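Local structure of alternansucrase (Leuconostoc mesenteroides, 6HVG) at residues 644-655 / 1032-1043; 1263-1271 / 1305-1316. The protein belongs to glycoside hydrolase family 70, large multidomain enzymes with a TIM-barrel catalytic domain, and also carries beta-hairpin repeats of the choline-binding and cell-wall-binding type. All coordinates share one frame; numbering follows the deposited sequence.

Interaction 1 (644-655 / 1032-1043)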
loop_
_atom_site.group_PDB
_atom_site.type_symbol
_atom_site.label_atom_id
_atom_site.label_comp_id
_atom_site.label_asym_id
_atom_site.label_seq_id
_atom_site.Cartn_x
_atom_site.Cartn_y
_atom_site.Cartn_z
ATOM N N THR A 644 -5.009 2.875 -38.019
ATOM C CA THR A 644 -4.251 1.797 -37.394
ATOM C C THR A 644 -4.809 0.418 -37.688
ATOM O O THR A 644 -4.066 -0.575 -37.659
ATOM C CB THR A 644 -4.169 1.969 -35.866
ATOM O OG1 THR A 644 -5.486 2.127 -35.314
ATOM C CG2 THR A 644 -3.315 3.185 -35.522
ATOM N N ASP A 645 -6.100 0.337 -37.980
ATOM C CA ASP A 645 -6.702 -0.954 -38.338
ATOM C C ASP A 645 -6.557 -1.312 -39.823
ATOM O O ASP A 645 -7.024 -2.377 -40.231
ATOM C CB ASP A 645 -8.163 -1.050 -37.878
ATOM C CG ASP A 645 -9.036 0.082 -38.389
ATOM O OD1 ASP A 645 -8.500 1.107 -38.897
ATOM O OD2 ASP A 645 -10.278 -0.048 -38.243
ATOM N N LYS A 646 -5.885 -0.467 -40.614
ATOM C CA LYS A 646 -5.777 -0.686 -42.061
ATOM C C LYS A 646 -4.592 -1.577 -42.432
ATOM O O LYS A 646 -4.696 -2.396 -43.345
ATOM C CB LYS A 646 -5.639 0.645 -42.830
ATOM C CG LYS A 646 -6.747 1.669 -42.656
ATOM C CD LYS A 646 -8.061 1.312 -43.348
ATOM C CE LYS A 646 -8.909 0.305 -42.549
ATOM N NZ LYS A 646 -10.393 0.527 -42.574
ATOM N N SER A 647 -3.467 -1.392 -41.747
ATOM C CA SER A 647 -2.238 -2.145 -42.036
ATOM C C SER A 647 -1.364 -2.273 -40.797
ATOM O O SER A 647 -1.535 -1.540 -39.840
ATOM C CB SER A 647 -1.434 -1.439 -43.139
ATOM O OG SER A 647 -0.805 -0.262 -42.648
ATOM N N ASP A 648 -0.404 -3.186 -40.844
ATOM C CA ASP A 648 0.612 -3.292 -39.807
ATOM C C ASP A 648 1.547 -2.077 -39.764
ATOM O O ASP A 648 2.041 -1.716 -38.694
ATOM C CB ASP A 648 1.443 -4.569 -39.997
ATOM C CG ASP A 648 0.690 -5.823 -39.608
ATOM O OD1 ASP A 648 -0.402 -5.705 -38.983
ATOM O OD2 ASP A 648 1.207 -6.923 -39.910
ATOM N N ALA A 649 1.794 -1.455 -40.920
ATOM C CA ALA A 649 2.651 -0.272 -40.988
ATOM C C ALA A 649 2.017 0.931 -40.275
ATOM O O ALA A 649 2.708 1.694 -39.597
ATOM C CB ALA A 649 2.960 0.078 -42.434
ATOM N N ASN A 650 0.713 1.102 -40.451
ATOM C CA ASN A 650 -0.032 2.157 -39.751
ATOM C C ASN A 650 -0.084 1.908 -38.241
ATOM O O ASN A 650 0.172 2.804 -37.444
ATOM C CB ASN A 650 -1.476 2.254 -40.275
ATOM C CG ASN A 650 -1.567 2.839 -41.665
ATOM O OD1 ASN A 650 -0.554 3.078 -42.331
ATOM N ND2 ASN A 650 -2.786 3.081 -42.111
ATOM N N ALA A 651 -0.449 0.680 -37.876
ATOM C CA ALA A 651 -0.502 0.236 -36.492
ATOM C C ALA A 651 0.848 0.416 -35.816
ATOM O O ALA A 651 0.924 1.033 -34.763
ATOM C CB ALA A 651 -0.941 -1.225 -36.417
ATOM N N ASN A 652 1.905 -0.093 -36.441
ATOM C CA ASN A 652 3.235 -0.080 -35.842
ATOM C C ASN A 652 3.934 1.265 -35.876
ATOM O O ASN A 652 4.931 1.434 -35.192
ATOM C CB ASN A 652 4.114 -1.155 -36.454
ATOM C CG ASN A 652 3.554 -2.562 -36.241
ATOM O OD1 ASN A 652 2.418 -2.750 -35.779
ATOM N ND2 ASN A 652 4.372 -3.573 -36.556
ATOM N N LYS A 653 3.399 2.227 -36.629
ATOM C CA LYS A 653 3.864 3.619 -36.573
ATOM C C LYS A 653 3.428 4.322 -35.296
ATOM O O LYS A 653 3.923 5.402 -34.978
ATOM C CB LYS A 653 3.324 4.433 -37.756
ATOM C CG LYS A 653 4.323 4.683 -38.853
ATOM C CD LYS A 653 3.631 5.240 -40.094
ATOM C CE LYS A 653 4.474 5.006 -41.349
ATOM N NZ LYS A 653 3.648 5.083 -42.580
ATOM N N HIS A 654 2.475 3.741 -34.587
ATOM C CA HIS A 654 1.945 4.337 -33.368
ATOM C C HIS A 654 1.874 3.274 -32.281
ATOM O O HIS A 654 0.800 3.015 -31.721
ATOM C CB HIS A 654 0.558 4.940 -33.619
ATOM C CG HIS A 654 0.542 5.977 -34.691
ATOM N ND1 HIS A 654 0.414 5.651 -36.024
ATOM C CD2 HIS A 654 0.636 7.326 -34.637
ATOM C CE1 HIS A 654 0.443 6.756 -36.748
ATOM N NE2 HIS A 654 0.562 7.786 -35.927
ATOM N N LEU A 655 3.032 2.668 -31.996
ATOM C CA LEU A 655 3.152 1.685 -30.913
ATOM C C LEU A 655 2.590 2.224 -29.610
ATOM O O LEU A 655 2.990 3.283 -29.180
ATOM C CB LEU A 655 4.612 1.298 -30.670
ATOM C CG LEU A 655 5.163 0.167 -31.513
ATOM C CD1 LEU A 655 6.666 0.090 -31.305
ATOM C CD2 LEU A 655 4.494 -1.154 -31.148
ATOM N N SER A 1032 -8.640 -6.348 -35.944
ATOM C CA SER A 1032 -7.622 -6.067 -34.963
ATOM C C SER A 1032 -6.595 -5.048 -35.466
ATOM O O SER A 1032 -6.400 -4.887 -36.665
ATOM C CB SER A 1032 -6.958 -7.392 -34.559
ATOM O OG SER A 1032 -5.915 -7.195 -33.619
ATOM N N VAL A 1033 -5.958 -4.359 -34.523
ATOM C CA VAL A 1033 -4.930 -3.382 -34.805
ATOM C C VAL A 1033 -3.558 -4.065 -34.839
ATOM O O VAL A 1033 -2.976 -4.214 -35.907
ATOM C CB VAL A 1033 -4.953 -2.237 -33.767
ATOM C CG1 VAL A 1033 -3.750 -1.310 -33.915
ATOM C CG2 VAL A 1033 -6.228 -1.444 -33.906
ATOM N N PHE A 1034 -3.037 -4.446 -33.678
ATOM C CA PHE A 1034 -1.737 -5.081 -33.632
ATOM C C PHE A 1034 -1.826 -6.565 -33.974
ATOM O O PHE A 1034 -2.848 -7.215 -33.739
ATOM C CB PHE A 1034 -1.070 -4.852 -32.275
ATOM C CG PHE A 1034 -0.632 -3.441 -32.073
ATOM C CD1 PHE A 1034 0.425 -2.925 -32.805
ATOM C CD2 PHE A 1034 -1.289 -2.613 -31.176
ATOM C CE1 PHE A 1034 0.820 -1.604 -32.625
ATOM C CE2 PHE A 1034 -0.915 -1.301 -30.994
ATOM C CZ PHE A 1034 0.144 -0.791 -31.703
ATOM N N HIS A 1035 -0.745 -7.079 -34.560
ATOM C CA HIS A 1035 -0.639 -8.495 -34.887
ATOM C C HIS A 1035 0.744 -8.978 -34.521
ATOM O O HIS A 1035 1.720 -8.351 -34.916
ATOM C CB HIS A 1035 -0.921 -8.749 -36.371
ATOM C CG HIS A 1035 -2.305 -8.384 -36.792
ATOM N ND1 HIS A 1035 -2.603 -7.164 -37.355
ATOM C CD2 HIS A 1035 -3.475 -9.051 -36.688
ATOM C CE1 HIS A 1035 -3.899 -7.097 -37.588
ATOM N NE2 HIS A 1035 -4.452 -8.223 -37.175
ATOM N N SER A 1036 0.826 -10.082 -33.774
ATOM C CA SER A 1036 2.112 -10.616 -33.375
ATOM C C SER A 1036 2.690 -11.318 -34.584
ATOM O O SER A 1036 2.147 -12.326 -35.044
ATOM C CB SER A 1036 1.990 -11.591 -32.196
ATOM O OG SER A 1036 3.273 -11.854 -31.627
ATOM N N ASN A 1037 3.773 -10.763 -35.111
ATOM C CA ASN A 1037 4.465 -11.332 -36.243
ATOM C C ASN A 1037 5.890 -10.813 -36.282
ATOM O O ASN A 1037 6.294 -10.080 -35.395
ATOM C CB ASN A 1037 3.708 -11.035 -37.537
ATOM C CG ASN A 1037 3.461 -9.555 -37.762
ATOM O OD1 ASN A 1037 4.330 -8.718 -37.521
ATOM N ND2 ASN A 1037 2.299 -9.237 -38.282
ATOM N N ALA A 1038 6.647 -11.191 -37.308
ATOM C CA ALA A 1038 8.061 -10.820 -37.395
ATOM C C ALA A 1038 8.270 -9.326 -37.437
ATOM O O ALA A 1038 9.260 -8.827 -36.898
ATOM C CB ALA A 1038 8.696 -11.470 -38.603
ATOM N N ALA A 1039 7.326 -8.600 -38.038
ATOM C CA ALA A 1039 7.425 -7.137 -38.097
ATOM C C ALA A 1039 7.261 -6.504 -36.731
ATOM O O ALA A 1039 8.072 -5.695 -36.328
ATOM C CB ALA A 1039 6.415 -6.563 -39.083
ATOM N N LEU A 1040 6.210 -6.871 -36.008
ATOM C CA LEU A 1040 5.998 -6.339 -34.661
ATOM C C LEU A 1040 7.167 -6.735 -33.771
ATOM O O LEU A 1040 7.637 -5.918 -32.997
ATOM C CB LEU A 1040 4.685 -6.846 -34.075
ATOM C CG LEU A 1040 4.171 -6.161 -32.813
ATOM C CD1 LEU A 1040 4.025 -4.675 -33.007
ATOM C CD2 LEU A 1040 2.822 -6.727 -32.399
ATOM N N ASP A 1041 7.682 -7.966 -33.931
ATOM C CA ASP A 1041 8.813 -8.458 -33.147
ATOM C C ASP A 1041 10.098 -7.675 -33.397
ATOM O O ASP A 1041 11.015 -7.699 -32.574
ATOM C CB ASP A 1041 9.079 -9.934 -33.429
ATOM C CG ASP A 1041 7.960 -10.853 -32.950
ATOM O OD1 ASP A 1041 6.982 -10.374 -32.320
ATOM O OD2 ASP A 1041 8.057 -12.075 -33.234
ATOM N N SER A 1042 10.175 -6.979 -34.529
ATOM C CA SER A 1042 11.351 -6.171 -34.857
ATOM C C SER A 1042 11.438 -4.867 -34.071
ATOM O O SER A 1042 12.418 -4.138 -34.208
ATOM C CB SER A 1042 11.378 -5.875 -36.353
ATOM O OG SER A 1042 11.275 -7.085 -37.099
ATOM N N ASN A 1043 10.419 -4.567 -33.262
ATOM C CA ASN A 1043 10.425 -3.385 -32.411
ATOM C C ASN A 1043 11.010 -3.631 -31.045
ATOM O O ASN A 1043 11.020 -4.739 -30.558
ATOM C CB ASN A 1043 9.018 -2.857 -32.245
ATOM C CG ASN A 1043 8.490 -2.258 -33.514
ATOM O OD1 ASN A 1043 8.795 -1.108 -33.834
ATOM N ND2 ASN A 1043 7.713 -3.039 -34.266
HETATM O O HOH W 1 0.817 -5.074 -35.851
#

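Interaction 2 (1263-1271 / 1305-1316)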
loop_
_atom_site.group_PDB
_atom_site.type_symbol
_atom_site.label_atom_id
_atom_site.label_comp_id
_atom_site.label_asym_id
_atom_site.label_seq_id
_atom_site.Cartn_x
_atom_site.Cartn_y
_atom_site.Cartn_z
ATOM N N LYS A 1263 -22.468 20.408 12.844
ATOM C CA LYS A 1263 -23.755 19.743 12.877
ATOM C C LYS A 1263 -24.350 19.867 14.269
ATOM O O LYS A 1263 -23.618 19.966 15.247
ATOM C CB LYS A 1263 -23.498 18.285 12.519
ATOM C CG LYS A 1263 -24.680 17.345 12.352
ATOM C CD LYS A 1263 -24.235 15.930 12.698
ATOM C CE LYS A 1263 -25.143 14.812 12.226
ATOM N NZ LYS A 1263 -24.714 13.528 12.854
ATOM N N ASP A 1264 -25.675 19.907 14.342
ATOM C CA ASP A 1264 -26.390 19.891 15.599
ATOM C C ASP A 1264 -26.768 18.456 15.914
ATOM O O ASP A 1264 -27.386 17.794 15.075
ATOM C CB ASP A 1264 -27.650 20.728 15.478
ATOM C CG ASP A 1264 -28.591 20.513 16.632
ATOM O OD1 ASP A 1264 -28.179 20.744 17.787
ATOM O OD2 ASP A 1264 -29.733 20.088 16.393
ATOM N N TRP A 1265 -26.394 17.962 17.100
ATOM C CA TRP A 1265 -26.586 16.546 17.392
ATOM C C TRP A 1265 -28.037 16.205 17.510
ATOM O O TRP A 1265 -28.443 15.077 17.226
ATOM C CB TRP A 1265 -25.863 16.104 18.658
ATOM C CG TRP A 1265 -24.383 16.331 18.638
ATOM C CD1 TRP A 1265 -23.666 17.074 19.520
ATOM C CD2 TRP A 1265 -23.450 15.814 17.709
ATOM N NE1 TRP A 1265 -22.338 17.064 19.197
ATOM C CE2 TRP A 1265 -22.177 16.303 18.078
ATOM C CE3 TRP A 1265 -23.552 14.972 16.610
ATOM C CZ2 TRP A 1265 -21.012 15.983 17.381
ATOM C CZ3 TRP A 1265 -22.381 14.650 15.909
ATOM C CH2 TRP A 1265 -21.130 15.159 16.307
ATOM N N ALA A 1266 -28.830 17.172 17.942
ATOM C CA ALA A 1266 -30.222 16.938 18.305
ATOM C C ALA A 1266 -31.126 16.655 17.119
ATOM O O ALA A 1266 -31.929 15.723 17.143
ATOM C CB ALA A 1266 -30.731 18.134 19.055
ATOM N N THR A 1267 -30.989 17.481 16.085
ATOM C CA THR A 1267 -31.773 17.360 14.868
ATOM C C THR A 1267 -31.013 16.699 13.732
ATOM O O THR A 1267 -31.620 16.290 12.756
ATOM C CB THR A 1267 -32.166 18.739 14.387
ATOM O OG1 THR A 1267 -30.992 19.536 14.247
ATOM C CG2 THR A 1267 -33.076 19.401 15.385
ATOM N N ASN A 1268 -29.694 16.565 13.892
ATOM C CA ASN A 1268 -28.770 16.053 12.872
ATOM C C ASN A 1268 -28.704 16.893 11.598
ATOM O O ASN A 1268 -28.201 16.436 10.605
ATOM C CB ASN A 1268 -29.058 14.602 12.565
ATOM C CG ASN A 1268 -28.834 13.704 13.772
ATOM O OD1 ASN A 1268 -27.709 13.571 14.270
ATOM N ND2 ASN A 1268 -29.899 13.044 14.216
ATOM N N GLN A 1269 -29.157 18.141 11.662
ATOM C CA GLN A 1269 -29.075 19.064 10.551
ATOM C C GLN A 1269 -27.759 19.824 10.622
ATOM O O GLN A 1269 -27.283 20.153 11.708
ATOM C CB GLN A 1269 -30.251 20.041 10.603
ATOM C CG GLN A 1269 -30.346 20.970 9.404
ATOM C CD GLN A 1269 -31.531 21.891 9.491
ATOM O OE1 GLN A 1269 -32.291 21.848 10.449
ATOM N NE2 GLN A 1269 -31.683 22.749 8.494
ATOM N N TYR A 1270 -27.161 20.090 9.461
ATOM C CA TYR A 1270 -25.874 20.776 9.411
ATOM C C TYR A 1270 -26.114 22.269 9.332
ATOM O O TYR A 1270 -27.073 22.710 8.719
ATOM C CB TYR A 1270 -25.050 20.306 8.208
ATOM C CG TYR A 1270 -24.416 18.908 8.328
ATOM C CD1 TYR A 1270 -25.109 17.768 7.940
ATOM C CD2 TYR A 1270 -23.116 18.734 8.800
ATOM C CE1 TYR A 1270 -24.540 16.511 8.024
ATOM C CE2 TYR A 1270 -22.550 17.472 8.891
ATOM C CZ TYR A 1270 -23.267 16.377 8.487
ATOM O OH TYR A 1270 -22.721 15.133 8.594
ATOM N N PHE A 1271 -25.255 23.063 9.941
ATOM C CA PHE A 1271 -25.446 24.513 9.875
ATOM C C PHE A 1271 -25.175 25.017 8.466
ATOM O O PHE A 1271 -24.272 24.530 7.787
ATOM C CB PHE A 1271 -24.563 25.243 10.911
ATOM C CG PHE A 1271 -24.765 24.750 12.324
ATOM C CD1 PHE A 1271 -26.009 24.871 12.924
ATOM C CD2 PHE A 1271 -23.748 24.116 13.016
ATOM C CE1 PHE A 1271 -26.225 24.392 14.189
ATOM C CE2 PHE A 1271 -23.960 23.642 14.299
ATOM C CZ PHE A 1271 -25.192 23.778 14.884
ATOM N N SER A 1305 -30.011 20.470 22.865
ATOM C CA SER A 1305 -28.585 20.614 22.586
ATOM C C SER A 1305 -28.043 21.997 22.936
ATOM O O SER A 1305 -28.825 22.908 23.197
ATOM C CB SER A 1305 -28.341 20.337 21.122
ATOM O OG SER A 1305 -29.076 21.253 20.333
ATOM N N ILE A 1306 -26.716 22.149 22.920
ATOM C CA ILE A 1306 -26.090 23.434 23.233
ATOM C C ILE A 1306 -26.583 24.545 22.300
ATOM O O ILE A 1306 -26.546 25.708 22.663
ATOM C CB ILE A 1306 -24.559 23.356 23.170
ATOM C CG1 ILE A 1306 -24.058 22.502 24.308
ATOM C CG2 ILE A 1306 -23.927 24.730 23.295
ATOM C CD1 ILE A 1306 -22.563 22.565 24.535
ATOM N N SER A 1307 -27.036 24.181 21.109
ATOM C CA SER A 1307 -27.533 25.142 20.156
ATOM C C SER A 1307 -29.014 25.462 20.352
ATOM O O SER A 1307 -29.576 26.289 19.631
ATOM C CB SER A 1307 -27.320 24.611 18.738
ATOM O OG SER A 1307 -25.938 24.406 18.479
ATOM N N GLY A 1308 -29.642 24.840 21.333
ATOM C CA GLY A 1308 -31.007 25.170 21.689
ATOM C C GLY A 1308 -32.125 24.393 21.040
ATOM O O GLY A 1308 -33.264 24.824 21.126
ATOM N N TYR A 1309 -31.835 23.258 20.418
ATOM C CA TYR A 1309 -32.878 22.512 19.683
ATOM C C TYR A 1309 -33.187 21.183 20.338
ATOM O O TYR A 1309 -32.327 20.600 20.994
ATOM C CB TYR A 1309 -32.457 22.282 18.262
ATOM C CG TYR A 1309 -32.136 23.543 17.528
ATOM C CD1 TYR A 1309 -33.141 24.360 17.049
ATOM C CD2 TYR A 1309 -30.805 23.917 17.284
ATOM C CE1 TYR A 1309 -32.850 25.522 16.335
ATOM C CE2 TYR A 1309 -30.497 25.085 16.576
ATOM C CZ TYR A 1309 -31.532 25.884 16.107
ATOM O OH TYR A 1309 -31.274 27.044 15.424
ATOM N N GLN A 1310 -34.426 20.724 20.197
ATOM C CA GLN A 1310 -34.857 19.493 20.816
ATOM C C GLN A 1310 -34.356 18.273 20.078
ATOM O O GLN A 1310 -34.372 18.240 18.854
ATOM C CB GLN A 1310 -36.378 19.439 20.889
ATOM C CG GLN A 1310 -36.871 18.402 21.905
ATOM C CD GLN A 1310 -38.369 18.247 21.940
ATOM O OE1 GLN A 1310 -39.088 18.978 21.264
ATOM N NE2 GLN A 1310 -38.851 17.277 22.721
ATOM N N ALA A 1311 -33.922 17.270 20.839
ATOM C CA ALA A 1311 -33.456 16.007 20.278
ATOM C C ALA A 1311 -34.641 15.183 19.833
ATOM O O ALA A 1311 -35.480 14.795 20.638
ATOM C CB ALA A 1311 -32.644 15.230 21.322
ATOM N N LYS A 1312 -34.705 14.906 18.546
ATOM C CA LYS A 1312 -35.696 13.983 17.980
ATOM C C LYS A 1312 -35.024 13.042 17.018
ATOM O O LYS A 1312 -34.280 13.486 16.147
ATOM C CB LYS A 1312 -36.792 14.723 17.199
ATOM C CG LYS A 1312 -37.535 15.738 18.014
ATOM C CD LYS A 1312 -38.763 16.252 17.286
ATOM C CE LYS A 1312 -39.557 17.150 18.222
ATOM N NZ LYS A 1312 -40.760 17.726 17.588
ATOM N N ASP A 1313 -35.299 11.745 17.178
ATOM C CA ASP A 1313 -34.819 10.709 16.270
ATOM C C ASP A 1313 -33.299 10.789 16.167
ATOM O O ASP A 1313 -32.744 11.039 15.106
ATOM C CB ASP A 1313 -35.505 10.861 14.909
ATOM C CG ASP A 1313 -35.171 9.744 13.941
ATOM O OD1 ASP A 1313 -34.872 8.612 14.390
ATOM O OD2 ASP A 1313 -35.252 10.023 12.713
ATOM N N THR A 1314 -32.649 10.621 17.309
ATOM C CA THR A 1314 -31.214 10.783 17.399
ATOM C C THR A 1314 -30.678 10.174 18.679
ATOM O O THR A 1314 -31.391 10.062 19.665
ATOM C CB THR A 1314 -30.818 12.255 17.356
ATOM O OG1 THR A 1314 -29.430 12.368 17.093
ATOM C CG2 THR A 1314 -31.106 12.930 18.667
ATOM N N PHE A 1315 -29.419 9.786 18.646
ATOM C CA PHE A 1315 -28.723 9.284 19.829
ATOM C C PHE A 1315 -27.969 10.444 20.475
ATOM O O PHE A 1315 -27.445 11.295 19.784
ATOM C CB PHE A 1315 -27.746 8.180 19.427
ATOM C CG PHE A 1315 -28.391 6.841 19.221
ATOM C CD1 PHE A 1315 -28.956 6.487 18.007
ATOM C CD2 PHE A 1315 -28.415 5.926 20.253
ATOM C CE1 PHE A 1315 -29.522 5.229 17.834
ATOM C CE2 PHE A 1315 -28.977 4.680 20.089
ATOM C CZ PHE A 1315 -29.544 4.339 18.889
ATOM N N ILE A 1316 -27.946 10.484 21.791
ATOM C CA ILE A 1316 -27.353 11.600 22.536
ATOM C C ILE A 1316 -26.553 11.041 23.691
ATOM O O ILE A 1316 -26.984 10.092 24.370
ATOM C CB ILE A 1316 -28.431 12.546 23.124
ATOM C CG1 ILE A 1316 -29.215 13.262 22.023
ATOM C CG2 ILE A 1316 -27.800 13.582 24.045
ATOM C CD1 ILE A 1316 -28.439 14.345 21.277
HETATM O O HOH W 2 -25.709 21.524 18.940
#

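Interaction 1 (644-655 / 1032-1043)
Asp-648 meets His-1035 and Asn-1037 with one carboxylate oxygen for each. His-1035 ND1 donates to Asp-648 OD1 over 3.1 Å and finds its syn lone pair, although the acceptor lies 23° out of the imidazole plane. Asn-1037 ND2 gives Asp-648 OD2 a bond of 3.0 Å that arrives from above the carboxylate plane. A water extends this polar patch, donating to Asn-652 OD1 at 2.8 Å and weakly to Asp-648 OD1 while accepting from His-1035 N.

Phe-1034 borders this patch, with Asn-652 OD1, 3.6 Å from Phe-1034 CD1, and His-654 O at its ring edge. Beyond lies an apolar layer. Val-1033 CG1 covers one face of that ring toward its rim and also touches Ala-651 CB at 3.8 Å. Leu-655 CD2 sits 4.0 Å from both Phe-1034 CE1 and Leu-1040 CD1.

A second shell holds both sides in place. Asn-1037 is an N-cap: with CG between the backbone N and the carbonyl carbon (chi1 56°), Asn-1037 OD1 accepts from Leu-1040 N at 3.0 Å, and ND2 faces Asp-648. His-1035 NE2 binds Asp-1030, so the imidazole spans two carboxylates, an environment that would probably favour its protonated form. Ser-647 caps the helix that carries Asp-648, and Gln-1151 binds the backbone of Asn-652 and Leu-655.

Both segments run directly into parallel strands, 657-658 and 1045-1047, which stand four places apart in the eight-stranded order. The contact thus packs the lead-in loops of two distant strands together, at the strand-entry end of a TIM barrel.

Interaction 2 (1263-1271 / 1305-1316)
Asp-1264 reaches Ser-1305 where an Asx motif in the loop 1263-1271 meets the chain leading into the hairpin of strands 1314-1317 and 1323-1326, the unit from which cell-wall-binding repeats are built. In the Asx motif Asp-1264 OD2 accepts from Thr-1267 N at 2.9 Å, from above the carboxylate plane, and from Thr-1267 OG1 on its anti lone pair.

The other carboxylate oxygen crosses the contact. With CG anti to the backbone N (chi1 167°), Asp-1264 points OD1 at Ser-1305 OG, which donates to its syn lone pair over 2.7 Å; this hydroxyl comes from the first residue of a type I turn, Ser-1305 to Gly-1308. A water donating to Asp-1264 OD1 also hydrogen-bonds Ser-1307 OG, which has a further partner in Trp-443.

Nonpolar contacts are few and small. Ala-1266 CB stands 4.2 Å from Ala-1311 CB and lies 3.5 Å from Tyr-1309 O. Trp-1265 CB lies 4.1 Å from Ile-1316 CD1, while the indole NE1 of Trp-1265 turns to Asp-446.

Two backbone carbonyls, of Trp-1265 and Ala-1266, accept across the contact. Ala-1266 O takes Lys-1312 N at 3.2 Å. Asp-1313 and Thr-1314 form a G1 beta bulge facing Phe-1326. Asn-1268 ND2 donates a weak bond to the Thr-1314 hydroxyl. From within the bulge, Thr-1314 OG1 itself donates to Trp-1265 O over 2.9 Å, at a C=O...donor angle of 169°.

Interactions 1 and 2 lie about 66 Å apart between centres, and their chemistry follows their position. Interaction 1 is buried and joins parts of one barrel that are distant in sequence, with aliphatic and aromatic packing alongside its polar patch. Interaction 2 is only partly buried and links a loop of the family 70 sequence range to the entry of a cell-wall-binding hairpin not far along the chain; here two of the four direct bonds end on backbone carbonyls, and the apolar contacts are few. Each includes an aspartate whose two oxygens have separate duties. Asp-648 spends both across its contact, whereas Asp-1264 keeps one for shaping its own loop.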